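Local coordinates for uncharacterized protein (Eubacterium siraeum, PDB 4NZK) that is of unknown function but belongs to the DHHW family of the SGNH-hydrolase clan and probably has a hydrolase-like fold related to AlgX and AlgJ, at residues 64-69 and 210-215; 193-198 and 219-224; 225-230 and 298-303; 258-263 and 291-296. All coordinates share one frame; numbering follows the deposited sequence.

Contact 1. Residues 64-69 and 210-215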
loop_
_atom_site.group_PDB
_atom_site.type_symbol
_atom_site.label_atom_id
_atom_site.label_comp_id
_atom_site.label_asym_id
_atom_site.label_seq_id
_atom_site.Cartn_x
_atom_site.Cartn_y
_atom_site.Cartn_z
ATOM N N VAL A 64 -15.777 16.251 2.165
ATOM C CA VAL A 64 -15.050 17.306 1.524
ATOM C C VAL A 64 -15.044 18.473 2.494
ATOM O O VAL A 64 -16.099 18.953 2.905
ATOM C CB VAL A 64 -15.687 17.704 0.211
ATOM C CG1 VAL A 64 -14.923 18.874 -0.408
ATOM C CG2 VAL A 64 -15.697 16.529 -0.732
ATOM N N VAL A 65 -13.853 18.928 2.861
ATOM C CA VAL A 65 -13.740 19.980 3.872
ATOM C C VAL A 65 -12.459 20.770 3.681
ATOM O O VAL A 65 -11.470 20.240 3.197
ATOM C CB VAL A 65 -13.795 19.331 5.275
ATOM C CG1 VAL A 65 -12.655 18.341 5.465
ATOM C CG2 VAL A 65 -13.873 20.351 6.407
ATOM N N ASP A 66 -12.505 22.069 4.003
ATOM C CA ASP A 66 -11.307 22.882 3.929
ATOM C C ASP A 66 -10.608 22.927 5.285
ATOM O O ASP A 66 -11.227 23.169 6.328
ATOM C CB ASP A 66 -11.639 24.300 3.443
ATOM C CG ASP A 66 -12.050 24.363 1.971
ATOM O OD1 ASP A 66 -12.228 23.321 1.327
ATOM O OD2 ASP A 66 -12.209 25.492 1.451
ATOM N N ILE A 67 -9.317 22.662 5.261
ATOM C CA ILE A 67 -8.504 22.662 6.479
ATOM C C ILE A 67 -7.265 23.495 6.209
ATOM O O ILE A 67 -6.506 23.198 5.283
ATOM C CB ILE A 67 -8.052 21.239 6.853
ATOM C CG1 ILE A 67 -9.243 20.298 7.029
ATOM C CG2 ILE A 67 -7.236 21.262 8.151
ATOM C CD1 ILE A 67 -8.844 18.829 7.202
ATOM N N ASP A 68 -7.090 24.558 6.996
ATOM C CA ASP A 68 -5.919 25.425 6.862
ATOM C C ASP A 68 -5.712 25.887 5.420
ATOM O O ASP A 68 -4.595 25.859 4.884
ATOM C CB ASP A 68 -4.678 24.692 7.405
ATOM C CG ASP A 68 -4.784 24.377 8.915
ATOM O OD1 ASP A 68 -5.419 25.171 9.672
ATOM O OD2 ASP A 68 -4.217 23.340 9.341
ATOM N N GLY A 69 -6.824 26.290 4.794
ATOM C CA GLY A 69 -6.801 26.861 3.447
ATOM C C GLY A 69 -6.718 25.877 2.291
ATOM O O GLY A 69 -6.609 26.300 1.138
ATOM N N ASN A 210 -16.850 16.638 -7.038
ATOM C CA ASN A 210 -16.894 17.924 -6.351
ATOM C C ASN A 210 -15.746 18.801 -6.882
ATOM O O ASN A 210 -14.565 18.451 -6.770
ATOM C CB ASN A 210 -16.776 17.724 -4.828
ATOM C CG ASN A 210 -17.105 18.987 -4.052
ATOM O OD1 ASN A 210 -16.535 20.039 -4.311
ATOM N ND2 ASN A 210 -18.047 18.903 -3.133
ATOM N N GLU A 211 -16.107 19.950 -7.456
ATOM C CA GLU A 211 -15.134 20.834 -8.108
ATOM C C GLU A 211 -14.103 21.380 -7.149
ATOM O O GLU A 211 -12.997 21.711 -7.576
ATOM C CB GLU A 211 -15.843 21.973 -8.885
ATOM C CG GLU A 211 -16.656 21.437 -10.043
ATOM C CD GLU A 211 -15.831 20.572 -11.015
ATOM O OE1 GLU A 211 -14.743 21.048 -11.408
ATOM O OE2 GLU A 211 -16.263 19.429 -11.394
ATOM N N ARG A 212 -14.430 21.436 -5.864
ATOM C CA ARG A 212 -13.471 21.921 -4.867
ATOM C C ARG A 212 -12.224 21.054 -4.844
ATOM O O ARG A 212 -11.132 21.543 -4.576
ATOM C CB ARG A 212 -14.078 21.998 -3.481
ATOM C CG ARG A 212 -15.209 22.988 -3.322
ATOM C CD ARG A 212 -16.081 22.696 -2.140
ATOM N NE ARG A 212 -15.339 22.770 -0.895
ATOM C CZ ARG A 212 -15.829 22.441 0.297
ATOM N NH1 ARG A 212 -17.067 21.961 0.429
ATOM N NH2 ARG A 212 -15.059 22.567 1.366
ATOM N N ILE A 213 -12.399 19.747 -5.101
ATOM C CA ILE A 213 -11.274 18.822 -5.137
ATOM C C ILE A 213 -10.410 19.090 -6.351
ATOM O O ILE A 213 -9.186 19.211 -6.245
ATOM C CB ILE A 213 -11.763 17.334 -5.134
ATOM C CG1 ILE A 213 -12.476 16.998 -3.827
ATOM C CG2 ILE A 213 -10.630 16.372 -5.373
ATOM C CD1 ILE A 213 -11.610 17.007 -2.594
ATOM N N LYS A 214 -11.055 19.228 -7.517
ATOM C CA LYS A 214 -10.314 19.447 -8.772
ATOM C C LYS A 214 -9.543 20.757 -8.743
ATOM O O LYS A 214 -8.467 20.864 -9.335
ATOM C CB LYS A 214 -11.289 19.400 -9.980
ATOM C CG LYS A 214 -10.670 19.584 -11.360
ATOM C CD LYS A 214 -11.757 19.781 -12.401
ATOM C CE LYS A 214 -11.168 20.179 -13.748
ATOM N NZ LYS A 214 -10.161 19.184 -14.211
ATOM N N ASN A 215 -10.078 21.725 -8.021
ATOM C CA ASN A 215 -9.495 23.050 -7.970
ATOM C C ASN A 215 -8.370 23.213 -6.966
ATOM O O ASN A 215 -7.774 24.288 -6.901
ATOM C CB ASN A 215 -10.585 24.085 -7.715
ATOM C CG ASN A 215 -11.553 24.215 -8.903
ATOM O OD1 ASN A 215 -11.217 23.892 -10.045
ATOM N ND2 ASN A 215 -12.744 24.712 -8.631
HETATM O O HOH W 1 -13.525 25.106 -0.892
#

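Contact 2. Residues 193-198 and 219-224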
loop_
_atom_site.group_PDB
_atom_site.type_symbol
_atom_site.label_atom_id
_atom_site.label_comp_id
_atom_site.label_asym_id
_atom_site.label_seq_id
_atom_site.Cartn_x
_atom_site.Cartn_y
_atom_site.Cartn_z
ATOM N N THR A 193 14.655 12.381 -6.151
ATOM C CA THR A 193 13.324 12.890 -5.958
ATOM C C THR A 193 12.768 13.389 -7.287
ATOM O O THR A 193 13.456 14.093 -8.049
ATOM C CB THR A 193 13.360 14.046 -4.947
ATOM O OG1 THR A 193 13.749 13.529 -3.663
ATOM C CG2 THR A 193 11.996 14.659 -4.792
ATOM N N GLU A 194 11.524 13.001 -7.555
ATOM C CA GLU A 194 10.794 13.407 -8.726
ATOM C C GLU A 194 9.436 13.988 -8.296
ATOM O O GLU A 194 8.828 13.549 -7.338
ATOM C CB GLU A 194 10.547 12.217 -9.652
ATOM C CG GLU A 194 11.811 11.528 -10.147
ATOM C CD GLU A 194 12.621 12.308 -11.181
ATOM O OE1 GLU A 194 12.130 13.299 -11.743
ATOM O OE2 GLU A 194 13.776 11.900 -11.447
ATOM N N THR A 195 8.928 14.934 -9.069
ATOM C CA THR A 195 7.724 15.656 -8.703
ATOM C C THR A 195 6.745 15.756 -9.861
ATOM O O THR A 195 7.150 16.042 -11.010
ATOM C CB THR A 195 8.090 17.084 -8.258
ATOM O OG1 THR A 195 9.077 17.051 -7.207
ATOM C CG2 THR A 195 6.903 17.820 -7.779
ATOM N N ILE A 196 5.479 15.499 -9.547
ATOM C CA ILE A 196 4.375 15.672 -10.493
ATOM C C ILE A 196 3.438 16.699 -9.881
ATOM O O ILE A 196 2.819 16.450 -8.826
ATOM C CB ILE A 196 3.619 14.357 -10.786
ATOM C CG1 ILE A 196 4.581 13.298 -11.374
ATOM C CG2 ILE A 196 2.418 14.591 -11.726
ATOM C CD1 ILE A 196 4.025 11.910 -11.493
ATOM N N GLU A 197 3.298 17.835 -10.559
ATOM C CA GLU A 197 2.417 18.881 -10.100
ATOM C C GLU A 197 1.022 18.673 -10.696
ATOM O O GLU A 197 0.858 17.962 -11.698
ATOM C CB GLU A 197 2.948 20.256 -10.513
ATOM C CG GLU A 197 4.316 20.588 -9.936
ATOM C CD GLU A 197 4.294 20.876 -8.439
ATOM O OE1 GLU A 197 3.193 20.885 -7.820
ATOM O OE2 GLU A 197 5.400 21.072 -7.853
ATOM N N GLY A 198 0.035 19.247 -10.028
ATOM C CA GLY A 198 -1.333 19.247 -10.530
ATOM C C GLY A 198 -1.995 17.874 -10.501
ATOM O O GLY A 198 -2.797 17.543 -11.386
ATOM N N THR A 219 0.559 18.045 -4.931
ATOM C CA THR A 219 1.840 17.832 -5.548
ATOM C C THR A 219 2.210 16.409 -5.157
ATOM O O THR A 219 2.189 16.059 -3.965
ATOM C CB THR A 219 2.909 18.776 -4.966
ATOM O OG1 THR A 219 2.545 20.134 -5.266
ATOM C CG2 THR A 219 4.282 18.448 -5.539
ATOM N N PHE A 220 2.512 15.587 -6.146
ATOM C CA PHE A 220 2.893 14.224 -5.931
ATOM C C PHE A 220 4.396 14.075 -6.049
ATOM O O PHE A 220 4.959 14.244 -7.123
ATOM C CB PHE A 220 2.192 13.377 -6.977
ATOM C CG PHE A 220 2.360 11.908 -6.800
ATOM C CD1 PHE A 220 1.522 11.197 -5.948
ATOM C CD2 PHE A 220 3.320 11.227 -7.520
ATOM C CE1 PHE A 220 1.654 9.798 -5.829
ATOM C CE2 PHE A 220 3.453 9.853 -7.422
ATOM C CZ PHE A 220 2.629 9.136 -6.571
ATOM N N THR A 221 5.033 13.670 -4.955
ATOM C CA THR A 221 6.482 13.526 -4.931
ATOM C C THR A 221 6.827 12.084 -4.738
ATOM O O THR A 221 6.321 11.441 -3.798
ATOM C CB THR A 221 7.077 14.359 -3.793
ATOM O OG1 THR A 221 6.656 15.723 -3.954
ATOM C CG2 THR A 221 8.593 14.255 -3.792
ATOM N N TYR A 222 7.686 11.563 -5.612
ATOM C CA TYR A 222 8.135 10.175 -5.499
ATOM C C TYR A 222 9.650 10.089 -5.586
ATOM O O TYR A 222 10.331 11.107 -5.783
ATOM C CB TYR A 222 7.444 9.272 -6.507
ATOM C CG TYR A 222 7.800 9.478 -7.969
ATOM C CD1 TYR A 222 7.191 10.474 -8.716
ATOM C CD2 TYR A 222 8.703 8.627 -8.598
ATOM C CE1 TYR A 222 7.488 10.630 -10.060
ATOM C CE2 TYR A 222 9.004 8.754 -9.935
ATOM C CZ TYR A 222 8.389 9.765 -10.676
ATOM O OH TYR A 222 8.672 9.933 -12.034
ATOM N N TYR A 223 10.173 8.897 -5.371
ATOM C CA TYR A 223 11.584 8.717 -5.092
ATOM C C TYR A 223 12.119 7.465 -5.752
ATOM O O TYR A 223 11.547 6.372 -5.609
ATOM C CB TYR A 223 11.824 8.605 -3.551
ATOM C CG TYR A 223 11.091 9.654 -2.754
ATOM C CD1 TYR A 223 11.610 10.919 -2.538
ATOM C CD2 TYR A 223 9.818 9.376 -2.258
ATOM C CE1 TYR A 223 10.884 11.876 -1.825
ATOM C CE2 TYR A 223 9.102 10.304 -1.537
ATOM C CZ TYR A 223 9.605 11.541 -1.334
ATOM O OH TYR A 223 8.813 12.431 -0.642
ATOM N N ILE A 224 13.229 7.613 -6.462
ATOM C CA ILE A 224 13.826 6.481 -7.156
ATOM C C ILE A 224 15.047 6.026 -6.362
ATOM O O ILE A 224 15.956 6.820 -6.077
ATOM C CB ILE A 224 14.237 6.929 -8.591
ATOM C CG1 ILE A 224 13.011 7.446 -9.376
ATOM C CG2 ILE A 224 14.914 5.780 -9.337
ATOM C CD1 ILE A 224 13.375 8.055 -10.697
HETATM O O HOH W 2 8.450 17.677 -4.664
#

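Contact 3. Residues 225-230 and 298-303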
loop_
_atom_site.group_PDB
_atom_site.type_symbol
_atom_site.label_atom_id
_atom_site.label_comp_id
_atom_site.label_asym_id
_atom_site.label_seq_id
_atom_site.Cartn_x
_atom_site.Cartn_y
_atom_site.Cartn_z
ATOM N N PRO A 225 15.107 4.738 -6.032
ATOM C CA PRO A 225 16.195 4.289 -5.171
ATOM C C PRO A 225 17.525 4.222 -5.884
ATOM O O PRO A 225 17.584 4.170 -7.111
ATOM C CB PRO A 225 15.745 2.874 -4.757
ATOM C CG PRO A 225 14.867 2.396 -5.889
ATOM C CD PRO A 225 14.160 3.659 -6.376
ATOM N N SER A 226 18.577 4.163 -5.082
ATOM C CA SER A 226 19.955 4.168 -5.583
ATOM C C SER A 226 20.467 2.798 -6.037
ATOM O O SER A 226 21.369 2.724 -6.846
ATOM C CB SER A 226 20.890 4.766 -4.509
ATOM O OG SER A 226 20.984 3.914 -3.365
ATOM N N THR A 227 19.879 1.720 -5.527
ATOM C CA THR A 227 20.305 0.375 -5.875
ATOM C C THR A 227 19.829 -0.018 -7.258
ATOM O O THR A 227 18.662 0.204 -7.618
ATOM C CB THR A 227 19.827 -0.629 -4.795
ATOM O OG1 THR A 227 20.361 -0.251 -3.519
ATOM C CG2 THR A 227 20.260 -2.087 -5.108
ATOM N N ASP A 228 20.727 -0.609 -8.050
ATOM C CA ASP A 228 20.358 -1.047 -9.385
ATOM C C ASP A 228 19.400 -2.240 -9.296
ATOM O O ASP A 228 19.466 -3.045 -8.365
ATOM C CB ASP A 228 21.606 -1.390 -10.220
ATOM C CG ASP A 228 21.285 -1.609 -11.690
ATOM O OD1 ASP A 228 20.396 -0.907 -12.211
ATOM O OD2 ASP A 228 21.932 -2.465 -12.330
ATOM N N TYR A 229 18.489 -2.314 -10.254
ATOM C CA TYR A 229 17.520 -3.421 -10.306
ATOM C C TYR A 229 17.002 -3.589 -11.752
ATOM O O TYR A 229 17.208 -2.722 -12.626
ATOM C CB TYR A 229 16.310 -3.143 -9.355
ATOM C CG TYR A 229 15.373 -2.088 -9.927
ATOM C CD1 TYR A 229 15.595 -0.738 -9.727
ATOM C CD2 TYR A 229 14.328 -2.451 -10.754
ATOM C CE1 TYR A 229 14.766 0.225 -10.287
ATOM C CE2 TYR A 229 13.496 -1.501 -11.346
ATOM C CZ TYR A 229 13.706 -0.157 -11.112
ATOM O OH TYR A 229 12.905 0.782 -11.734
ATOM N N THR A 230 16.368 -4.740 -11.988
ATOM C CA THR A 230 15.661 -5.033 -13.228
ATOM C C THR A 230 14.299 -5.626 -12.873
ATOM O O THR A 230 14.229 -6.533 -12.054
ATOM C CB THR A 230 16.385 -6.064 -14.106
ATOM O OG1 THR A 230 17.796 -5.804 -14.126
ATOM C CG2 THR A 230 15.799 -6.036 -15.503
ATOM N N PHE A 298 11.716 -0.942 -1.082
ATOM C CA PHE A 298 12.246 -2.268 -0.758
ATOM C C PHE A 298 13.440 -2.684 -1.607
ATOM O O PHE A 298 14.157 -3.632 -1.258
ATOM C CB PHE A 298 11.166 -3.342 -0.902
ATOM C CG PHE A 298 9.978 -3.143 -0.012
ATOM C CD1 PHE A 298 10.109 -2.636 1.254
ATOM C CD2 PHE A 298 8.714 -3.494 -0.455
ATOM C CE1 PHE A 298 9.002 -2.507 2.082
ATOM C CE2 PHE A 298 7.611 -3.347 0.357
ATOM C CZ PHE A 298 7.756 -2.856 1.612
ATOM N N ILE A 299 13.672 -1.952 -2.688
ATOM C CA ILE A 299 14.699 -2.313 -3.673
ATOM C C ILE A 299 16.101 -2.360 -3.068
ATOM O O ILE A 299 16.888 -3.245 -3.385
ATOM C CB ILE A 299 14.609 -1.376 -4.895
ATOM C CG1 ILE A 299 13.365 -1.811 -5.723
ATOM C CG2 ILE A 299 15.881 -1.442 -5.729
ATOM C CD1 ILE A 299 12.961 -0.902 -6.844
ATOM N N ASP A 300 16.386 -1.436 -2.160
ATOM C CA ASP A 300 17.693 -1.383 -1.544
ATOM C C ASP A 300 17.898 -2.558 -0.561
ATOM O O ASP A 300 19.027 -2.824 -0.172
ATOM C CB ASP A 300 17.915 -0.076 -0.752
ATOM C CG ASP A 300 17.935 1.224 -1.622
ATOM O OD1 ASP A 300 18.379 1.218 -2.801
ATOM O OD2 ASP A 300 17.498 2.275 -1.075
ATOM N N SER A 301 16.816 -3.190 -0.089
ATOM C CA SER A 301 16.867 -4.110 1.063
ATOM C C SER A 301 16.729 -5.605 0.767
ATOM O O SER A 301 17.001 -6.413 1.656
ATOM C CB SER A 301 15.789 -3.720 2.075
ATOM O OG SER A 301 16.074 -2.478 2.713
ATOM N N PHE A 302 16.283 -5.950 -0.442
ATOM C CA PHE A 302 15.997 -7.321 -0.823
ATOM C C PHE A 302 16.653 -7.660 -2.139
ATOM O O PHE A 302 16.741 -6.814 -3.018
ATOM C CB PHE A 302 14.467 -7.529 -0.920
ATOM C CG PHE A 302 13.773 -7.460 0.413
ATOM C CD1 PHE A 302 13.646 -8.605 1.175
ATOM C CD2 PHE A 302 13.306 -6.269 0.931
ATOM C CE1 PHE A 302 13.073 -8.573 2.439
ATOM C CE2 PHE A 302 12.724 -6.218 2.190
ATOM C CZ PHE A 302 12.593 -7.383 2.951
ATOM N N GLU A 303 17.040 -8.930 -2.292
ATOM C CA GLU A 303 17.620 -9.445 -3.519
ATOM C C GLU A 303 16.558 -9.618 -4.611
ATOM O O GLU A 303 16.809 -9.331 -5.789
ATOM C CB GLU A 303 18.327 -10.786 -3.240
ATOM C CG GLU A 303 19.010 -11.352 -4.477
ATOM C CD GLU A 303 19.881 -12.590 -4.258
ATOM O OE1 GLU A 303 20.466 -12.778 -3.156
ATOM O OE2 GLU A 303 20.017 -13.376 -5.240
HETATM O O HOH W 3 18.568 4.473 -2.196
HETATM O O HOH W 4 21.341 -1.889 -1.418
#

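Contact 4. Residues 258-263 and 291-296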
loop_
_atom_site.group_PDB
_atom_site.type_symbol
_atom_site.label_atom_id
_atom_site.label_comp_id
_atom_site.label_asym_id
_atom_site.label_seq_id
_atom_site.Cartn_x
_atom_site.Cartn_y
_atom_site.Cartn_z
ATOM N N GLY A 258 -2.788 10.317 -13.589
ATOM C CA GLY A 258 -2.357 8.965 -13.341
ATOM C C GLY A 258 -1.135 8.851 -12.443
ATOM O O GLY A 258 -0.501 7.803 -12.410
ATOM N N ALA A 259 -0.832 9.902 -11.675
ATOM C CA ALA A 259 0.398 9.920 -10.904
ATOM C C ALA A 259 0.609 8.684 -10.071
ATOM O O ALA A 259 1.739 8.174 -9.974
ATOM C CB ALA A 259 0.472 11.145 -10.011
ATOM N N TYR A 260 -0.435 8.213 -9.398
ATOM C CA TYR A 260 -0.237 7.043 -8.517
ATOM C C TYR A 260 0.111 5.782 -9.298
ATOM O O TYR A 260 0.803 4.896 -8.790
ATOM C CB TYR A 260 -1.429 6.808 -7.577
ATOM C CG TYR A 260 -1.095 5.874 -6.431
ATOM C CD1 TYR A 260 -0.410 6.342 -5.325
ATOM C CD2 TYR A 260 -1.412 4.495 -6.480
ATOM C CE1 TYR A 260 -0.074 5.495 -4.265
ATOM C CE2 TYR A 260 -1.080 3.645 -5.427
ATOM C CZ TYR A 260 -0.403 4.165 -4.320
ATOM O OH TYR A 260 -0.078 3.334 -3.271
ATOM N N SER A 261 -0.318 5.735 -10.565
ATOM C CA SER A 261 -0.018 4.609 -11.434
ATOM C C SER A 261 1.420 4.654 -11.965
ATOM O O SER A 261 1.834 3.801 -12.710
ATOM C CB SER A 261 -1.037 4.506 -12.577
ATOM O OG SER A 261 -2.279 4.135 -12.043
ATOM N N THR A 262 2.175 5.684 -11.600
ATOM C CA THR A 262 3.621 5.680 -11.850
ATOM C C THR A 262 4.255 4.357 -11.356
ATOM O O THR A 262 5.192 3.845 -11.955
ATOM C CB THR A 262 4.288 6.872 -11.147
ATOM O OG1 THR A 262 3.729 8.087 -11.659
ATOM C CG2 THR A 262 5.783 6.860 -11.333
ATOM N N PHE A 263 3.759 3.827 -10.246
ATOM C CA PHE A 263 4.293 2.574 -9.695
ATOM C C PHE A 263 3.701 1.351 -10.433
ATOM O O PHE A 263 2.566 0.948 -10.193
ATOM C CB PHE A 263 4.028 2.504 -8.196
ATOM C CG PHE A 263 4.448 3.765 -7.481
ATOM C CD1 PHE A 263 5.745 4.235 -7.594
ATOM C CD2 PHE A 263 3.530 4.510 -6.768
ATOM C CE1 PHE A 263 6.106 5.435 -6.988
ATOM C CE2 PHE A 263 3.867 5.679 -6.154
ATOM C CZ PHE A 263 5.166 6.151 -6.254
ATOM N N GLY A 291 -0.122 -0.750 -1.248
ATOM C CA GLY A 291 1.171 -1.382 -1.337
ATOM C C GLY A 291 2.045 -0.973 -2.484
ATOM O O GLY A 291 3.274 -1.058 -2.400
ATOM N N ASN A 292 1.426 -0.475 -3.553
ATOM C CA ASN A 292 2.172 -0.111 -4.753
ATOM C C ASN A 292 3.289 0.860 -4.423
ATOM O O ASN A 292 4.414 0.730 -4.938
ATOM C CB ASN A 292 1.238 0.519 -5.774
ATOM C CG ASN A 292 0.137 -0.440 -6.275
ATOM O OD1 ASN A 292 -0.094 -1.514 -5.733
ATOM N ND2 ASN A 292 -0.586 -0.001 -7.300
ATOM N N ALA A 293 2.974 1.847 -3.581
ATOM C CA ALA A 293 3.943 2.905 -3.261
ATOM C C ALA A 293 5.036 2.483 -2.305
ATOM O O ALA A 293 6.014 3.204 -2.127
ATOM C CB ALA A 293 3.237 4.150 -2.733
ATOM N N GLU A 294 4.864 1.329 -1.667
ATOM C CA GLU A 294 5.912 0.799 -0.780
ATOM C C GLU A 294 7.056 0.196 -1.576
ATOM O O GLU A 294 8.178 0.197 -1.130
ATOM C CB GLU A 294 5.370 -0.289 0.155
ATOM C CG GLU A 294 4.269 0.190 1.094
ATOM C CD GLU A 294 3.659 -0.916 1.966
ATOM O OE1 GLU A 294 4.373 -1.877 2.301
ATOM O OE2 GLU A 294 2.445 -0.799 2.342
ATOM N N VAL A 295 6.758 -0.316 -2.766
ATOM C CA VAL A 295 7.725 -1.135 -3.520
ATOM C C VAL A 295 9.060 -0.462 -3.784
ATOM O O VAL A 295 10.107 -1.098 -3.558
ATOM C CB VAL A 295 7.090 -1.714 -4.808
ATOM C CG1 VAL A 295 8.115 -2.458 -5.643
ATOM C CG2 VAL A 295 5.944 -2.657 -4.441
ATOM N N PRO A 296 9.058 0.826 -4.202
ATOM C CA PRO A 296 10.351 1.473 -4.440
ATOM C C PRO A 296 11.293 1.446 -3.225
ATOM O O PRO A 296 12.514 1.474 -3.376
ATOM C CB PRO A 296 9.944 2.919 -4.787
ATOM C CG PRO A 296 8.609 2.747 -5.474
ATOM C CD PRO A 296 7.939 1.697 -4.610
HETATM O O HOH W 5 0.416 2.196 -8.855
#

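Contact 1. Residues 64-69 and 210-215
V64 and D66, on the central strand of the three-stranded N-terminal antiparallel sheet, meet N210, the N-cap of helix 211-214, and R212 in its first turn. V64 CG1 sits over the centre of one face of the R212 guanidinium, 3.7 Å from R212 CZ; with CG1 anti to the backbone N (chi1 177°), this methyl is also 4.4 Å from I213 CD1. At the guanidinium edge, R212 NH2 makes a salt bridge to D66 OD1, 2.9 Å long and nearly straight. The planes are 69° apart: D66 OD1 lies in the guanidinium plane, while R212 NH2 stands above the carboxylate plane. Water 1 closes a second path, giving a hydrogen to D66 OD2 (2.7 Å) and accepting one from R212 NE (3.0 Å). N210 caps the helix, its OD1 taking the N-H of R212 at 3.0 Å, while its ND2 stays near the methyls of V64. T71 OG1 also bonds D66 OD1, and R212 NH1 reaches D55 O. With its edge held by carboxylate, water and carbonyl and one face over a valine methyl, the guanidinium is fixed in rotation, and the two partly exposed charges probably balance each other.

Contact 2. Residues 193-198 and 219-224
T193-E197 and T219-I224 pair as antiparallel strands, the N-to-C directions of these short segments 155° apart, with two-way backbone bonds joining E194 to Y222 and I196 to F220; E194 N to Y222 O is 2.9 Å and I196 N to F220 O 2.8 Å. T195-T221, between them, and T193-Y223, beyond E194-Y222, are the non-hydrogen-bonded pairs. On the face of E194, I196, F220 and Y222, the tyrosine ring folds back over its neighbour strand: chi1 of 69° puts CG of Y222 between its backbone N and carbonyl carbon, and E194 CB lies 3.6 Å from the ring centroid in a CH-pi contact. The E194 chain then bends away, its CG passing I224 CD1 at 3.8 Å. I196 CD1 sits beside both rings, 4.0 Å from Y222 CE1. This two-stranded sheet is a ribbon at the surface, with P167 of helix 167-180 against F220 and Y222. The other face is threonine-rich: T193 CG2 meets T221 CG2 at 3.6 Å, and water 2 bridges T195 OG1 and T221 OG1. At the far end, T219 OG1 donates to E197 OE1 over 2.7 Å, approaching on the syn side of the carboxylate, 24° out of its plane.

Contact 3. Residues 225-230 and 298-303
I299 and D300, in the loop between strands 282-287 and 304-309, fill the bend by which P225-D228 leads into edge strand 229-234 of the mixed sheet. Followed outward, I299 meets proline, backbone and tyrosine in turn. Its CB rests 3.9 Å from P225 CG. CG2, anti to the backbone N, runs against the backbone of the bend and comes within 3.7 Å of T227 O. The other branch carries CD1 to the tyrosine, where it lies over one face of the Y229 ring, 4.0 Å from the centroid and only 15° off the normal, in a CH-pi contact offset toward the rim; I299 CD1 is also 3.9 Å from P225 CG. At its far end the Y229 ring is held by its OH, which bonds I250 N and S249 OG.

D300 provides the polar half. Its OD1 accepts twice from T227: from OG1 at 2.6 Å, on the anti side and 30° out of the carboxylate plane, and from N at 3.2 Å, nearly in line with the C-O bond. The other oxygen, OD2, receives water 3 (2.7 Å), which in turn accepts from S226 N. Water 4 donates to both T227 OG1 and D300 O, and N277 ND2 also reaches that carbonyl. A buried carboxylate thus has both oxygens supplied with donors: T227 holds OD1 and water 3 holds OD2, which together restrain its rotation and tie it to the backbone of the incoming chain at T227, while I299 fills the apolar side between proline and tyrosine.

Contact 4. Residues 258-263 and 291-296
Y260 and F263, on and just after the 3-10 turn 259-262, bring their rings to A293 in the buried interior of this α/β fold; A293 lies in the loop after strand 282-287, where 291-296 have helical backbone angles without regular helix bonding. A293 CA stands over one face of F263, 4.2 Å from the centroid and 26° off the normal, and A293 CB is 3.8 Å from F263 CE2. P296 crosses F263 at about a right angle, with P296 CG 3.9 Å from F263 CD1. A chi1 of -164° carries the ring end of Y260 up to N292 and A293, Y260 CE2 lying 3.9 Å from N292 CB. The side chains of Y260 and N292 cross at about a right angle, yet ring and amide planes are only 22° apart. Y260 OH receives a weak bond from A293 N, but its stronger partner is S289 O, and H164 of the family's D-H-H-W sequence stacks on the ring. By family resemblance, H164 and S289 probably mark the side where an active site would lie; no activity is established. An ethanediol, probably from the crystallisation liquor, lies about 4 Å from the N292 side chain. N292 ND2 bonds D267 OD1 and N292 OD1 bonds K287 NZ. Water 5 accepts from N292 ND2 at 2.9 Å and donates to Y260 O at 2.7 Å and to F263 O at 2.8 Å.

From the N terminus, strand 62-67 waits until helix 211-214 to close contact 1, the longest of the loops. Contact 2 opens inside that loop at 193-198 and closes beyond it at 219-224, so the two cross. Contact 3 then opens at once, at 225-230, and closes only at 298-303, joining the edge strand of the mixed sheet to the loop before strand 304-309. Contact 4 opens and closes within that span. It touches contact 2, F220 CZ lying 3.7 Å from F263 CE2, and contact 3 through P225 and P296. Contact 1, at the N-terminal sheet, meets contact 2 only through the adjoining chain and does not touch contacts 3 and 4.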